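Local coordinates for coiled-coil quantitatively-enriched protein 1 (PDB 7CUJ) that links telomeres to the meiotic centrosome as a component of the meiotic bouquet, and is required for telomere length regulation and chromosome segregation, at residues F33-I37 / K52-F56; A64-S68 / Y97-K103; E147-E151 / S172-F176. All coordinates share one frame; numbering follows the deposited sequence.

Overall arrangement
The modelled piece of this longer protein is an alpha/beta domain with a six-stranded parallel sheet, and its three contacts illustrate how chemistry follows place in a fold. Contacts 1 and 2 are buried and share helix 47-65: the first packs its side against helix 34-41 with apolar groups, whereas the second holds its C-terminal end through a histidine, an aromatic edge and a lysine. Their centres lie about 23 Å apart. Contact 3 is a surface contact at the 146-148 margin of the sheet, its centre about 25 Å from that of contact 2, and there one tryptophan combines a straight hydrogen bond with aromatic and methyl packing.

Contact 1 (F33-I37 / K52-F56); sequences FAFCI and KIRLF
Phe33, at the junction before helix 34-41, interlocks with Phe56 of helix 47-65 as central bump and hollow. The CB of Phe56 presses over one face of the Phe33 ring, 3.8 Å from its centroid and 15° off the normal, in a CH-pi contact. Beyond it the Phe56 ring turns its edge to that face, a T-shaped pair with centroids 5.4 Å apart and planes at 62°. This placement follows from Phe56 chi1 of 169°, with CG opposite the backbone N. The far end of the Phe33 ring reaches the helix backbone, CE2 standing 3.1 Å from Lys52 O, while Leu55 CD2 closes on the ring's edge.

Ile37 CD1 lies over a face of the Phe56 ring, 4.0 Å from its centroid, crossing the aromatic chain at about a right angle. Ile53 CD1 fills the dip beside Cys36, meeting its SG at 3.8 Å. Val237 of helix 232-243 touches both isoleucines, and Leu29 and Val30 of helix 20-32 touch Phe56. Phe35 of the second subunit abuts Cys36 and Lys52, and an aromatic side chain of another protein meets Phe33 edge-to-face. The arrangement is buried side-to-side packing of consecutive helices in the domain's helical part.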
# COMPACT_ATOMS: atom_id res chain seq x y z
N PHE A 33 4.02 5.06 0.68
CA PHE A 33 2.72 5.64 0.38
C PHE A 33 2.33 5.37 -1.07
O PHE A 33 1.41 6.01 -1.59
CB PHE A 33 2.76 7.15 0.63
CG PHE A 33 2.45 7.57 2.05
CD1 PHE A 33 3.45 7.62 3.01
CD2 PHE A 33 1.16 7.91 2.42
CE1 PHE A 33 3.16 8.00 4.31
CE2 PHE A 33 0.88 8.30 3.72
CZ PHE A 33 1.88 8.34 4.67
N ALA A 34 3.00 4.43 -1.74
CA ALA A 34 2.87 4.28 -3.18
C ALA A 34 1.41 4.07 -3.59
O ALA A 34 0.90 4.80 -4.44
CB ALA A 34 3.78 3.19 -3.71
N PHE A 35 0.74 3.10 -2.95
CA PHE A 35 -0.65 2.77 -3.23
C PHE A 35 -1.53 3.99 -3.01
O PHE A 35 -2.32 4.35 -3.88
CB PHE A 35 -1.13 1.61 -2.35
CG PHE A 35 -2.56 1.19 -2.63
CD1 PHE A 35 -3.63 1.88 -2.08
CD2 PHE A 35 -2.83 0.11 -3.46
CE1 PHE A 35 -4.94 1.51 -2.35
CE2 PHE A 35 -4.14 -0.27 -3.72
CZ PHE A 35 -5.19 0.43 -3.17
N CYS A 36 -1.38 4.60 -1.83
CA CYS A 36 -2.18 5.73 -1.37
C CYS A 36 -2.04 6.93 -2.32
O CYS A 36 -3.03 7.60 -2.61
CB CYS A 36 -1.74 6.12 0.03
SG CYS A 36 -2.87 7.28 0.84
N ILE A 37 -0.81 7.19 -2.77
CA ILE A 37 -0.54 8.32 -3.66
C ILE A 37 -1.20 8.05 -5.01
O ILE A 37 -1.88 8.93 -5.55
CB ILE A 37 0.98 8.58 -3.78
CG1 ILE A 37 1.53 9.27 -2.52
CG2 ILE A 37 1.30 9.38 -5.03
CD1 ILE A 37 3.04 9.25 -2.41
N LYS A 52 -4.74 10.28 5.29
CA LYS A 52 -3.45 9.62 5.17
C LYS A 52 -2.50 10.45 4.30
O LYS A 52 -1.29 10.43 4.52
CB LYS A 52 -3.62 8.19 4.65
CG LYS A 52 -3.88 7.16 5.73
CD LYS A 52 -4.70 5.98 5.27
CE LYS A 52 -4.96 4.99 6.39
NZ LYS A 52 -5.78 3.85 5.93
N ILE A 53 -3.06 11.17 3.33
CA ILE A 53 -2.26 12.02 2.46
C ILE A 53 -1.73 13.21 3.27
O ILE A 53 -0.63 13.69 3.00
CB ILE A 53 -3.02 12.44 1.19
CG1 ILE A 53 -3.21 11.27 0.23
CG2 ILE A 53 -2.36 13.63 0.51
CD1 ILE A 53 -1.93 10.71 -0.35
N ARG A 54 -2.50 13.66 4.26
CA ARG A 54 -2.06 14.75 5.13
C ARG A 54 -0.84 14.31 5.93
O ARG A 54 0.04 15.13 6.19
CB ARG A 54 -3.20 15.29 6.00
CG ARG A 54 -4.16 16.21 5.24
CD ARG A 54 -5.07 17.03 6.13
NE ARG A 54 -5.83 16.23 7.08
CZ ARG A 54 -6.96 15.58 6.80
NH1 ARG A 54 -7.48 15.64 5.58
NH2 ARG A 54 -7.56 14.88 7.74
N LEU A 55 -0.79 13.03 6.31
CA LEU A 55 0.35 12.49 7.03
C LEU A 55 1.57 12.41 6.10
O LEU A 55 2.69 12.66 6.54
CB LEU A 55 -0.01 11.12 7.61
CG LEU A 55 1.12 10.40 8.36
CD1 LEU A 55 1.52 11.17 9.62
CD2 LEU A 55 0.73 8.97 8.69
N PHE A 56 1.33 12.08 4.83
CA PHE A 56 2.37 12.07 3.82
C PHE A 56 2.98 13.46 3.69
O PHE A 56 4.19 13.62 3.69
CB PHE A 56 1.84 11.62 2.45
CG PHE A 56 2.83 11.84 1.33
CD1 PHE A 56 3.90 10.97 1.15
CD2 PHE A 56 2.72 12.93 0.48
CE1 PHE A 56 4.82 11.19 0.14
CE2 PHE A 56 3.64 13.14 -0.53
CZ PHE A 56 4.69 12.27 -0.70

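Contact 2 (A64-S68 / Y97-K103); sequences AKHPS and YAENSSK
His66 and Ser101 bring their CA atoms to 6.4 Å where two mainly irregular segments run in opposite senses, Pro67 following against Asn100 and Ser68 against Tyr97. His66 is the first residue to leave helix 47-65, and Ser101 caps the N-terminus of helix 102-112, its OG accepting a weak bond from Lys103 N.

The imidazole of His66 carries most of the contact. With CG swung away from the backbone N (chi1 -153°), the ring takes CE1 into the other segment, 3.1 Å from Tyr97 O and 3.4 Å from Ser101 CB. The carbonyl oxygen lies at the ring's edge, near its plane, while the serine methylene approaches obliquely. Tyr97 turns its own edge to a face of the imidazole, forming an offset edge-to-face pair with centroids 5.6 Å apart and planes at 64°. On the flank, the pyrrolidine of Pro67 sets CG against Asn100 CB at 4.0 Å, the two side chains slanting across one another. Leu131 and Phe104 pack further on His66, the latter edge-to-face.

Lys103 spans the other end of the contact with an extended chain. Its NZ gives a weak hydrogen bond to Ala64 O, 3.4 Å away, but its stronger partners are Tyr189 O and Glu218, with a salt bridge to the latter.

The chemistry is therefore divided: ring edges and methylenes surround the imidazole, whose ND1 is buried without a partner in the model, while a lysine ammonium sits beside Ala64 O at the C-terminal end of helix 47-65 and Tyr189 O from a loop, the helix dipole at that end being expected to suit a positive charge.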
# COMPACT_ATOMS: atom_id res chain seq x y z
N ALA A 64 12.05 17.88 5.04
CA ALA A 64 12.54 19.12 4.46
C ALA A 64 13.03 20.07 5.54
O ALA A 64 13.87 20.93 5.28
CB ALA A 64 11.46 19.75 3.61
N LYS A 65 12.49 19.94 6.76
CA LYS A 65 12.96 20.73 7.88
C LYS A 65 14.31 20.20 8.34
O LYS A 65 15.32 20.90 8.23
CB LYS A 65 11.94 20.73 9.03
CG LYS A 65 10.70 21.59 8.79
CD LYS A 65 9.66 21.44 9.88
CE LYS A 65 8.25 21.39 9.33
NZ LYS A 65 7.25 21.19 10.40
N HIS A 66 14.32 18.95 8.82
CA HIS A 66 15.56 18.27 9.16
C HIS A 66 15.32 16.76 9.24
O HIS A 66 14.37 16.33 9.89
CB HIS A 66 16.13 18.80 10.48
CG HIS A 66 17.61 18.65 10.58
ND1 HIS A 66 18.46 19.72 10.44
CD2 HIS A 66 18.39 17.57 10.78
CE1 HIS A 66 19.71 19.31 10.57
NE2 HIS A 66 19.69 17.99 10.77
N PRO A 67 16.17 15.93 8.60
CA PRO A 67 16.00 14.47 8.67
C PRO A 67 16.10 13.89 10.08
O PRO A 67 15.55 12.83 10.36
CB PRO A 67 17.12 13.93 7.76
CG PRO A 67 18.12 15.06 7.66
CD PRO A 67 17.30 16.33 7.76
N SER A 68 16.78 14.62 10.98
CA SER A 68 17.03 14.13 12.33
C SER A 68 15.77 14.22 13.20
O SER A 68 15.81 13.82 14.36
CB SER A 68 18.21 14.83 12.97
OG SER A 68 17.90 16.18 13.27
N TYR A 97 24.25 18.60 13.44
CA TYR A 97 23.05 18.70 12.62
C TYR A 97 23.33 19.27 11.23
O TYR A 97 22.73 18.82 10.25
CB TYR A 97 21.95 19.44 13.39
CG TYR A 97 21.45 18.69 14.60
CD1 TYR A 97 22.15 18.71 15.80
CD2 TYR A 97 20.29 17.93 14.54
CE1 TYR A 97 21.71 18.00 16.90
CE2 TYR A 97 19.83 17.22 15.64
CZ TYR A 97 20.54 17.26 16.83
OH TYR A 97 20.09 16.56 17.91
N ALA A 98 24.25 20.23 11.13
CA ALA A 98 24.51 20.93 9.88
C ALA A 98 25.10 20.00 8.81
O ALA A 98 25.29 20.41 7.67
CB ALA A 98 25.41 22.12 10.13
N GLU A 99 25.36 18.75 9.20
CA GLU A 99 25.94 17.74 8.32
C GLU A 99 24.97 17.42 7.19
O GLU A 99 25.39 17.21 6.05
CB GLU A 99 26.29 16.49 9.13
CG GLU A 99 26.92 15.38 8.31
CD GLU A 99 27.49 14.23 9.12
OE1 GLU A 99 26.98 13.98 10.24
OE2 GLU A 99 28.44 13.59 8.64
N ASN A 100 23.67 17.38 7.50
CA ASN A 100 22.66 16.87 6.58
C ASN A 100 21.62 17.93 6.23
O ASN A 100 20.61 17.62 5.60
CB ASN A 100 22.01 15.59 7.10
CG ASN A 100 22.89 14.37 6.94
OD1 ASN A 100 23.13 13.91 5.82
ND2 ASN A 100 23.38 13.83 8.04
N SER A 101 21.86 19.19 6.63
CA SER A 101 20.93 20.27 6.33
C SER A 101 21.66 21.43 5.66
O SER A 101 22.49 22.09 6.28
CB SER A 101 20.17 20.72 7.54
OG SER A 101 19.32 21.82 7.23
N SER A 102 21.30 21.68 4.40
CA SER A 102 21.77 22.84 3.64
C SER A 102 21.27 24.12 4.28
O SER A 102 21.83 25.19 4.04
CB SER A 102 21.31 22.76 2.21
OG SER A 102 22.22 22.01 1.43
N LYS A 103 20.19 24.02 5.06
CA LYS A 103 19.55 25.18 5.67
C LYS A 103 20.39 25.68 6.84
O LYS A 103 20.65 26.87 6.95
CB LYS A 103 18.11 24.85 6.07
CG LYS A 103 17.14 24.73 4.90
CD LYS A 103 15.72 24.49 5.32
CE LYS A 103 14.77 24.49 4.14
NZ LYS A 103 13.39 24.17 4.56

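Contact 3 (E147-E151 / S172-F176); sequences ELWAE and SASHF
Trp149 meets Ser172 through the one hydrogen bond of this contact, and most of the buried surface collects around its indole. The NE1-H points to Ser172 OG at 2.8 Å, almost straight at 168°, with the oxygen close to the ring plane. That oxygen is also hydrogen-bonded to the backbone O of Lys169, so the serine hydroxyl links the indole to the start of its own helix, accepting from the indole and giving to the carbonyl.

The methyl of Ala173 covers one face of the indole, CB lying 4.2 Å from the five-membered centroid in a CH-pi contact, while Ala173 CA comes to 3.7 Å of CZ2. At the far rim, CH2 of the six-membered ring meets Phe176 CD2 at 3.5 Å; the two rings form an offset edge-to-face pair with planes at 76°, the indole presenting its edge. Bond, methyl and aromatic ring thus engage different parts of one flat group, which is likely to limit its freedom to turn.

Outside this compact portion the fit becomes slight. Glu151, itself exposed, lays CB alongside Ser172 CB at 3.7 Å and then extends its carboxylate away from the hydroxyl; the chain beyond it, 152-158, is not modelled. Phe176 is likewise exposed despite its contact with the indole.

Trp149 continues from the outermost strand 146-148 and still shares backbone bonding with Ile164 of the adjoining parallel strand 162-166. Its ring also meets Trp163 and Phe123 edge-to-face, and Ala173 reaches Phe123 and Phe125 on strand 121-126, so that the short helix 170-173, which follows strand 162-166, is packed beside strands 121-126, 162-166 and 146-148 at this side of the sheet.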
# COMPACT_ATOMS: atom_id res chain seq x y z
N GLU A 147 18.71 34.23 19.50
CA GLU A 147 17.91 33.84 20.66
C GLU A 147 16.44 33.64 20.28
O GLU A 147 15.98 34.18 19.28
CB GLU A 147 18.10 34.84 21.80
CG GLU A 147 18.48 34.19 23.12
CD GLU A 147 19.42 34.98 24.01
OE1 GLU A 147 20.15 35.85 23.47
OE2 GLU A 147 19.44 34.73 25.23
N LEU A 148 15.72 32.86 21.10
CA LEU A 148 14.33 32.48 20.85
C LEU A 148 13.40 33.67 21.11
O LEU A 148 13.62 34.45 22.03
CB LEU A 148 13.95 31.30 21.75
CG LEU A 148 14.56 29.94 21.40
CD1 LEU A 148 14.40 28.97 22.56
CD2 LEU A 148 13.92 29.37 20.14
N TRP A 149 12.33 33.76 20.30
CA TRP A 149 11.26 34.72 20.48
C TRP A 149 10.30 34.24 21.57
O TRP A 149 10.18 33.04 21.81
CB TRP A 149 10.53 34.98 19.16
CG TRP A 149 9.31 35.84 19.29
CD1 TRP A 149 8.00 35.43 19.30
CD2 TRP A 149 9.27 37.27 19.44
NE1 TRP A 149 7.16 36.51 19.44
CE2 TRP A 149 7.91 37.65 19.53
CE3 TRP A 149 10.25 38.27 19.51
CZ2 TRP A 149 7.52 38.98 19.69
CZ3 TRP A 149 9.86 39.58 19.66
CH2 TRP A 149 8.51 39.93 19.75
N ALA A 150 9.61 35.20 22.20
CA ALA A 150 8.54 34.94 23.15
C ALA A 150 7.66 36.18 23.29
O ALA A 150 8.15 37.30 23.13
CB ALA A 150 9.11 34.53 24.49
N GLU A 151 6.37 35.97 23.59
CA GLU A 151 5.46 37.07 23.88
C GLU A 151 5.81 37.66 25.25
O GLU A 151 6.53 38.68 25.26
CB GLU A 151 4.01 36.59 23.85
CG GLU A 151 2.99 37.70 24.06
CD GLU A 151 1.57 37.25 24.35
OE1 GLU A 151 1.30 36.04 24.28
OE2 GLU A 151 0.73 38.12 24.67
N SER A 172 2.24 36.92 18.24
CA SER A 172 2.86 37.95 19.05
C SER A 172 3.81 38.82 18.22
O SER A 172 3.88 40.03 18.43
CB SER A 172 3.56 37.36 20.25
OG SER A 172 4.39 36.27 19.88
N ALA A 173 4.54 38.19 17.29
CA ALA A 173 5.61 38.83 16.54
C ALA A 173 5.07 39.84 15.53
O ALA A 173 5.78 40.79 15.18
CB ALA A 173 6.47 37.78 15.87
N SER A 174 3.83 39.64 15.08
CA SER A 174 3.17 40.48 14.09
C SER A 174 3.09 41.93 14.56
O SER A 174 3.23 42.85 13.76
CB SER A 174 1.80 39.95 13.75
OG SER A 174 1.10 40.86 12.91
N HIS A 175 2.85 42.10 15.87
CA HIS A 175 2.77 43.40 16.50
C HIS A 175 4.10 44.14 16.33
O HIS A 175 4.12 45.34 16.10
CB HIS A 175 2.40 43.26 17.98
CG HIS A 175 1.10 42.56 18.23
ND1 HIS A 175 -0.06 43.24 18.56
CD2 HIS A 175 0.78 41.24 18.21
CE1 HIS A 175 -1.04 42.37 18.72
NE2 HIS A 175 -0.55 41.14 18.51
N PHE A 176 5.20 43.38 16.44
CA PHE A 176 6.55 43.92 16.45
C PHE A 176 7.14 43.90 15.03
O PHE A 176 8.28 44.32 14.83
CB PHE A 176 7.43 43.15 17.45
CG PHE A 176 7.15 43.42 18.91
CD1 PHE A 176 5.86 43.65 19.38
CD2 PHE A 176 8.19 43.42 19.84
CE1 PHE A 176 5.62 43.89 20.72
CE2 PHE A 176 7.94 43.66 21.18
CZ PHE A 176 6.66 43.89 21.62